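Computational Design of Enzyme (Synthetic construct, PDB 3TP4) is a computationally designed enzyme, probably intended to carry an activated serine in a catalytic triad, on a scaffold related to family 26 glycosyl hydrolases. Local coordinates at residues 58-63 / 341-346; 393-398 / 419-424. One frame throughout, in Å; residues are numbered along the deposited sequence.

Interaction 1 (58-63 / 341-346)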
loop_
_atom_site.group_PDB
_atom_site.type_symbol
_atom_site.label_atom_id
_atom_site.label_comp_id
_atom_site.label_asym_id
_atom_site.label_seq_id
_atom_site.Cartn_x
_atom_site.Cartn_y
_atom_site.Cartn_z
ATOM N N ASN A 58 -16.512 -19.936 -8.391
ATOM C CA ASN A 58 -16.899 -21.017 -9.306
ATOM C C ASN A 58 -15.915 -22.180 -9.309
ATOM O O ASN A 58 -16.318 -23.334 -9.422
ATOM C CB ASN A 58 -17.131 -20.508 -10.734
ATOM C CG ASN A 58 -18.295 -19.525 -10.821
ATOM O OD1 ASN A 58 -19.124 -19.451 -9.918
ATOM N ND2 ASN A 58 -18.349 -18.761 -11.903
ATOM N N VAL A 59 -14.624 -21.886 -9.188
ATOM C CA VAL A 59 -13.629 -22.958 -9.234
ATOM C C VAL A 59 -13.370 -23.628 -7.881
ATOM O O VAL A 59 -13.076 -24.815 -7.841
ATOM C CB VAL A 59 -12.291 -22.490 -9.843
ATOM C CG1 VAL A 59 -12.524 -21.906 -11.229
ATOM C CG2 VAL A 59 -11.629 -21.485 -8.954
ATOM N N THR A 60 -13.462 -22.879 -6.783
ATOM C CA THR A 60 -13.128 -23.439 -5.466
ATOM C C THR A 60 -14.330 -23.692 -4.561
ATOM O O THR A 60 -14.231 -24.455 -3.616
ATOM C CB THR A 60 -12.155 -22.529 -4.678
ATOM O OG1 THR A 60 -12.870 -21.398 -4.172
ATOM C CG2 THR A 60 -11.019 -22.062 -5.565
ATOM N N GLY A 61 -15.450 -23.029 -4.824
ATOM C CA GLY A 61 -16.608 -23.176 -3.961
ATOM C C GLY A 61 -16.726 -22.061 -2.929
ATOM O O GLY A 61 -17.724 -21.996 -2.210
ATOM N N ASP A 62 -15.718 -21.186 -2.857
ATOM C CA ASP A 62 -15.765 -20.016 -1.966
ATOM C C ASP A 62 -15.144 -18.762 -2.600
ATOM O O ASP A 62 -14.308 -18.850 -3.494
ATOM C CB ASP A 62 -15.061 -20.317 -0.639
ATOM C CG ASP A 62 -15.538 -19.420 0.507
ATOM O OD1 ASP A 62 -16.339 -18.495 0.264
ATOM O OD2 ASP A 62 -15.102 -19.644 1.658
ATOM N N PHE A 63 -15.559 -17.591 -2.130
ATOM C CA PHE A 63 -14.938 -16.350 -2.565
ATOM C C PHE A 63 -13.608 -16.215 -1.841
ATOM O O PHE A 63 -13.404 -16.857 -0.815
ATOM C CB PHE A 63 -15.837 -15.164 -2.238
ATOM C CG PHE A 63 -17.119 -15.137 -3.019
ATOM C CD1 PHE A 63 -18.247 -15.795 -2.553
ATOM C CD2 PHE A 63 -17.202 -14.443 -4.212
ATOM C CE1 PHE A 63 -19.443 -15.761 -3.275
ATOM C CE2 PHE A 63 -18.399 -14.414 -4.946
ATOM C CZ PHE A 63 -19.510 -15.064 -4.475
ATOM N N GLU A 341 -6.547 -27.937 -11.372
ATOM C CA GLU A 341 -6.561 -28.911 -10.281
ATOM C C GLU A 341 -5.629 -28.503 -9.140
ATOM O O GLU A 341 -5.980 -28.624 -7.964
ATOM C CB GLU A 341 -6.211 -30.318 -10.796
ATOM C CG GLU A 341 -6.093 -31.350 -9.696
ATOM C CD GLU A 341 -5.997 -32.774 -10.226
ATOM O OE1 GLU A 341 -5.457 -32.966 -11.341
ATOM O OE2 GLU A 341 -6.472 -33.699 -9.525
ATOM N N ASP A 342 -4.444 -28.001 -9.474
ATOM C CA ASP A 342 -3.504 -27.628 -8.438
ATOM C C ASP A 342 -4.032 -26.447 -7.630
ATOM O O ASP A 342 -3.872 -26.403 -6.411
ATOM C CB ASP A 342 -2.127 -27.292 -9.015
ATOM C CG ASP A 342 -1.069 -27.112 -7.929
ATOM O OD1 ASP A 342 -0.601 -28.127 -7.372
ATOM O OD2 ASP A 342 -0.689 -25.961 -7.643
ATOM N N PHE A 343 -4.656 -25.489 -8.305
ATOM C CA PHE A 343 -5.201 -24.344 -7.591
ATOM C C PHE A 343 -6.327 -24.784 -6.655
ATOM O O PHE A 343 -6.405 -24.335 -5.513
ATOM C CB PHE A 343 -5.673 -23.229 -8.537
ATOM C CG PHE A 343 -6.193 -22.024 -7.807
ATOM C CD1 PHE A 343 -5.319 -21.117 -7.235
ATOM C CD2 PHE A 343 -7.556 -21.829 -7.646
ATOM C CE1 PHE A 343 -5.789 -20.023 -6.542
ATOM C CE2 PHE A 343 -8.032 -20.739 -6.948
ATOM C CZ PHE A 343 -7.149 -19.836 -6.397
ATOM N N GLN A 344 -7.185 -25.677 -7.130
ATOM C CA GLN A 344 -8.223 -26.247 -6.275
ATOM C C GLN A 344 -7.618 -26.887 -5.026
ATOM O O GLN A 344 -8.175 -26.769 -3.937
ATOM C CB GLN A 344 -9.056 -27.281 -7.051
ATOM C CG GLN A 344 -10.006 -26.625 -8.039
ATOM C CD GLN A 344 -10.617 -27.591 -9.015
ATOM O OE1 GLN A 344 -9.973 -28.541 -9.467
ATOM N NE2 GLN A 344 -11.875 -27.343 -9.367
ATOM N N ALA A 345 -6.481 -27.565 -5.186
ATOM C CA ALA A 345 -5.817 -28.215 -4.052
ATOM C C ALA A 345 -5.235 -27.164 -3.113
ATOM O O ALA A 345 -5.325 -27.271 -1.886
ATOM C CB ALA A 345 -4.719 -29.169 -4.550
ATOM N N TYR A 346 -4.612 -26.154 -3.705
ATOM C CA TYR A 346 -4.166 -24.994 -2.959
ATOM C C TYR A 346 -5.305 -24.414 -2.115
ATOM O O TYR A 346 -5.122 -24.120 -0.935
ATOM C CB TYR A 346 -3.640 -23.944 -3.934
ATOM C CG TYR A 346 -3.467 -22.578 -3.329
ATOM C CD1 TYR A 346 -4.503 -21.653 -3.352
ATOM C CD2 TYR A 346 -2.265 -22.205 -2.742
ATOM C CE1 TYR A 346 -4.352 -20.411 -2.788
ATOM C CE2 TYR A 346 -2.096 -20.958 -2.199
ATOM C CZ TYR A 346 -3.141 -20.064 -2.217
ATOM O OH TYR A 346 -2.979 -18.813 -1.655
#

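Interaction 2 (393-398 / 419-424)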
loop_
_atom_site.group_PDB
_atom_site.type_symbol
_atom_site.label_atom_id
_atom_site.label_comp_id
_atom_site.label_asym_id
_atom_site.label_seq_id
_atom_site.Cartn_x
_atom_site.Cartn_y
_atom_site.Cartn_z
ATOM N N VAL A 393 10.977 25.894 2.050
ATOM C CA VAL A 393 11.196 24.776 2.956
ATOM C C VAL A 393 9.880 24.476 3.663
ATOM O O VAL A 393 9.230 25.383 4.201
ATOM C CB VAL A 393 12.260 25.087 4.024
ATOM C CG1 VAL A 393 12.384 23.923 4.985
ATOM C CG2 VAL A 393 13.620 25.394 3.384
ATOM N N ARG A 394 9.473 23.213 3.639
ATOM C CA ARG A 394 8.248 22.804 4.320
ATOM C C ARG A 394 8.588 21.701 5.298
ATOM O O ARG A 394 9.158 20.685 4.917
ATOM C CB ARG A 394 7.219 22.270 3.317
ATOM C CG ARG A 394 6.690 23.318 2.340
ATOM C CD ARG A 394 5.806 22.667 1.255
ATOM N NE ARG A 394 5.292 23.666 0.320
ATOM C CZ ARG A 394 5.953 24.099 -0.752
ATOM N NH1 ARG A 394 7.154 23.610 -1.044
ATOM N NH2 ARG A 394 5.412 25.022 -1.535
ATOM N N VAL A 395 8.232 21.904 6.559
ATOM C CA VAL A 395 8.405 20.879 7.570
ATOM C C VAL A 395 7.052 20.477 8.156
ATOM O O VAL A 395 6.233 21.332 8.530
ATOM C CB VAL A 395 9.315 21.367 8.717
ATOM C CG1 VAL A 395 9.421 20.284 9.797
ATOM C CG2 VAL A 395 10.715 21.749 8.177
ATOM N N ARG A 396 6.830 19.171 8.223
ATOM C CA ARG A 396 5.657 18.598 8.878
ATOM C C ARG A 396 6.064 18.079 10.266
ATOM O O ARG A 396 6.971 17.256 10.398
ATOM C CB ARG A 396 5.083 17.464 8.020
ATOM C CG ARG A 396 3.937 16.662 8.644
ATOM C CD ARG A 396 2.820 17.544 9.139
ATOM N NE ARG A 396 1.735 16.771 9.744
ATOM C CZ ARG A 396 0.637 17.308 10.270
ATOM N NH1 ARG A 396 0.467 18.631 10.280
ATOM N NH2 ARG A 396 -0.295 16.526 10.792
ATOM N N VAL A 397 5.406 18.581 11.301
ATOM C CA VAL A 397 5.561 18.000 12.627
ATOM C C VAL A 397 4.201 17.470 13.042
ATOM O O VAL A 397 3.252 18.242 13.192
ATOM C CB VAL A 397 6.022 19.037 13.661
ATOM C CG1 VAL A 397 6.413 18.339 14.959
ATOM C CG2 VAL A 397 7.180 19.855 13.114
ATOM N N GLY A 398 4.104 16.159 13.226
ATOM C CA GLY A 398 2.838 15.543 13.582
ATOM C C GLY A 398 2.832 14.868 14.947
ATOM O O GLY A 398 3.875 14.498 15.498
ATOM N N LEU A 419 16.984 29.472 9.574
ATOM C CA LEU A 419 15.630 29.926 9.249
ATOM C C LEU A 419 14.665 29.688 10.397
ATOM O O LEU A 419 14.664 28.622 11.000
ATOM C CB LEU A 419 15.108 29.196 8.011
ATOM C CG LEU A 419 16.046 29.216 6.804
ATOM C CD1 LEU A 419 15.529 28.315 5.697
ATOM C CD2 LEU A 419 16.233 30.649 6.320
ATOM N N ASP A 420 13.850 30.688 10.696
ATOM C CA ASP A 420 12.776 30.539 11.664
ATOM C C ASP A 420 11.467 30.304 10.888
ATOM O O ASP A 420 11.004 31.189 10.183
ATOM C CB ASP A 420 12.696 31.799 12.526
ATOM C CG ASP A 420 11.840 31.616 13.765
ATOM O OD1 ASP A 420 11.607 30.455 14.173
ATOM O OD2 ASP A 420 11.405 32.644 14.337
ATOM N N LEU A 421 10.891 29.109 10.990
ATOM C CA LEU A 421 9.738 28.768 10.164
ATOM C C LEU A 421 8.433 29.227 10.791
ATOM O O LEU A 421 8.335 29.436 12.008
ATOM C CB LEU A 421 9.664 27.265 9.843
ATOM C CG LEU A 421 10.919 26.459 9.517
ATOM C CD1 LEU A 421 10.547 25.161 8.781
ATOM C CD2 LEU A 421 11.956 27.253 8.738
ATOM N N ALA A 422 7.427 29.376 9.945
ATOM C CA ALA A 422 6.131 29.884 10.378
ATOM C C ALA A 422 5.037 28.909 9.977
ATOM O O ALA A 422 5.015 28.401 8.845
ATOM C CB ALA A 422 5.876 31.264 9.777
ATOM N N TYR A 423 4.129 28.626 10.903
ATOM C CA TYR A 423 3.074 27.663 10.622
ATOM C C TYR A 423 2.074 28.233 9.609
ATOM O O TYR A 423 1.606 29.365 9.759
ATOM C CB TYR A 423 2.353 27.256 11.913
ATOM C CG TYR A 423 1.306 26.194 11.676
ATOM C CD1 TYR A 423 1.665 24.942 11.194
ATOM C CD2 TYR A 423 -0.041 26.444 11.924
ATOM C CE1 TYR A 423 0.715 23.971 10.959
ATOM C CE2 TYR A 423 -1.002 25.468 11.695
ATOM C CZ TYR A 423 -0.616 24.235 11.207
ATOM O OH TYR A 423 -1.553 23.251 10.965
ATOM N N ASP A 424 1.758 27.444 8.586
ATOM C CA ASP A 424 0.927 27.910 7.477
ATOM C C ASP A 424 -0.582 27.823 7.745
ATOM O O ASP A 424 -1.381 28.224 6.905
ATOM C CB ASP A 424 1.276 27.189 6.158
ATOM C CG ASP A 424 0.885 25.718 6.159
ATOM O OD1 ASP A 424 0.111 25.280 7.033
ATOM O OD2 ASP A 424 1.342 24.989 5.258
#

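Interaction 1 (58-63 / 341-346)
The polar part of this contact is one bond from Q344 to the backbone of V59. Q344 NE2 donates to V59 O at 3.2 Å, with an N-H...O angle of 168°. The oxygen lies in the amide plane and the donor in the carbonyl plane, although the two planes are turned well away from each other. The side chain runs extended beyond CG (chi2 168°), which carries the amide across to the last turn of helix 55-60. With an alanine here, V59 O would probably lose this donor and the two segments the one hydrogen bond between them, leaving only the contacts on F343.

The apolar part gathers round the F343 ring. V59 CG2 comes to the ring edge, near its plane, while T60 CG2 approaches obliquely, 3.5 Å from F343 CE2. F300 and F34 also meet this ring edge-to-face.

Within 58-63, T60 OG1 accepts from D62 N at 3.1 Å, an ST turn just where G61 leaves helical geometry with positive phi; the same hydroxyl bonds V56 O. With F34 of strand 32-37 among the partners of the F343 ring, this is helix-to-helix packing on the outside of a TIM barrel.

Interaction 2 (393-398 / 419-424)
V395 and L421 make the tightest approach, methyl to methyl, with V395 CG2 and L421 CD1 3.5 Å apart, closer than carbons usually pack. The L421 CG-CD1 bond points roughly toward V395 CG2, whereas CD1 meets the flank of the V395 CB-CG2 bond, in keeping with side chains that cross at about a right angle. CD1 also lies 4.0 Å from V395 CB, so it rests against the root of the valine as well as its branch.

Both valines take the same conformation, CG1 anti to the backbone N (chi1 177° in each), and each therefore puts CG2 anti to the carbonyl carbon. In V395 that branch receives L421. In V393 the two branches divide the work: CG2 stands 4.2 Å from L419 CD1, and CG1 is 4.4 Å from L421 CD1. The same leucine methyl thus touches both valines. L419 and L421 each hold CG anti to the carbonyl carbon.

The alternation of the strand sorts its side chains. V393 and V395 point toward 419-424, R394 and R396 away, and R396 reaches a salt bridge with D206 and a bond to L427 O. Strand 429-433 lies between the two strands in sheet order, pairing through its backbone with V393 and V395 and supplying W429 and A431 to the packing of L421. Both valines and both leucines nevertheless point toward the other segment, and V393, V395 and L421 are buried, as expected if the sheet curves round a hydrophobic core, consistent with an Ig-like beta sandwich.

Every contacting pair is hydrocarbon on hydrocarbon, so the direct contact between these segments rests on shape fit and exclusion of water, while the backbone hydrogen bonding that holds the sheet runs through the intervening strand.

Overall arrangement
Interactions 1 and 2 belong to different parts of the chain and lie in series along it. Their centres are 54 Å apart, their nearest atoms about 38 Å, and each centre is about 27 Å from the centre of the chain, on opposite sides. Interaction 1 belongs to the TIM-barrel part, interaction 2 to the Ig-like part; they share no residue and do not touch. Of the two, interaction 1 has the closer topological tie to the probable active site: its helices follow strands 32-37 and 318-321, which carry H37 and E320, and 58-63 leads into strand 66-70, which carries S70. The three are placed as a Ser-His-Glu charge relay would be, and probably form the designed triad.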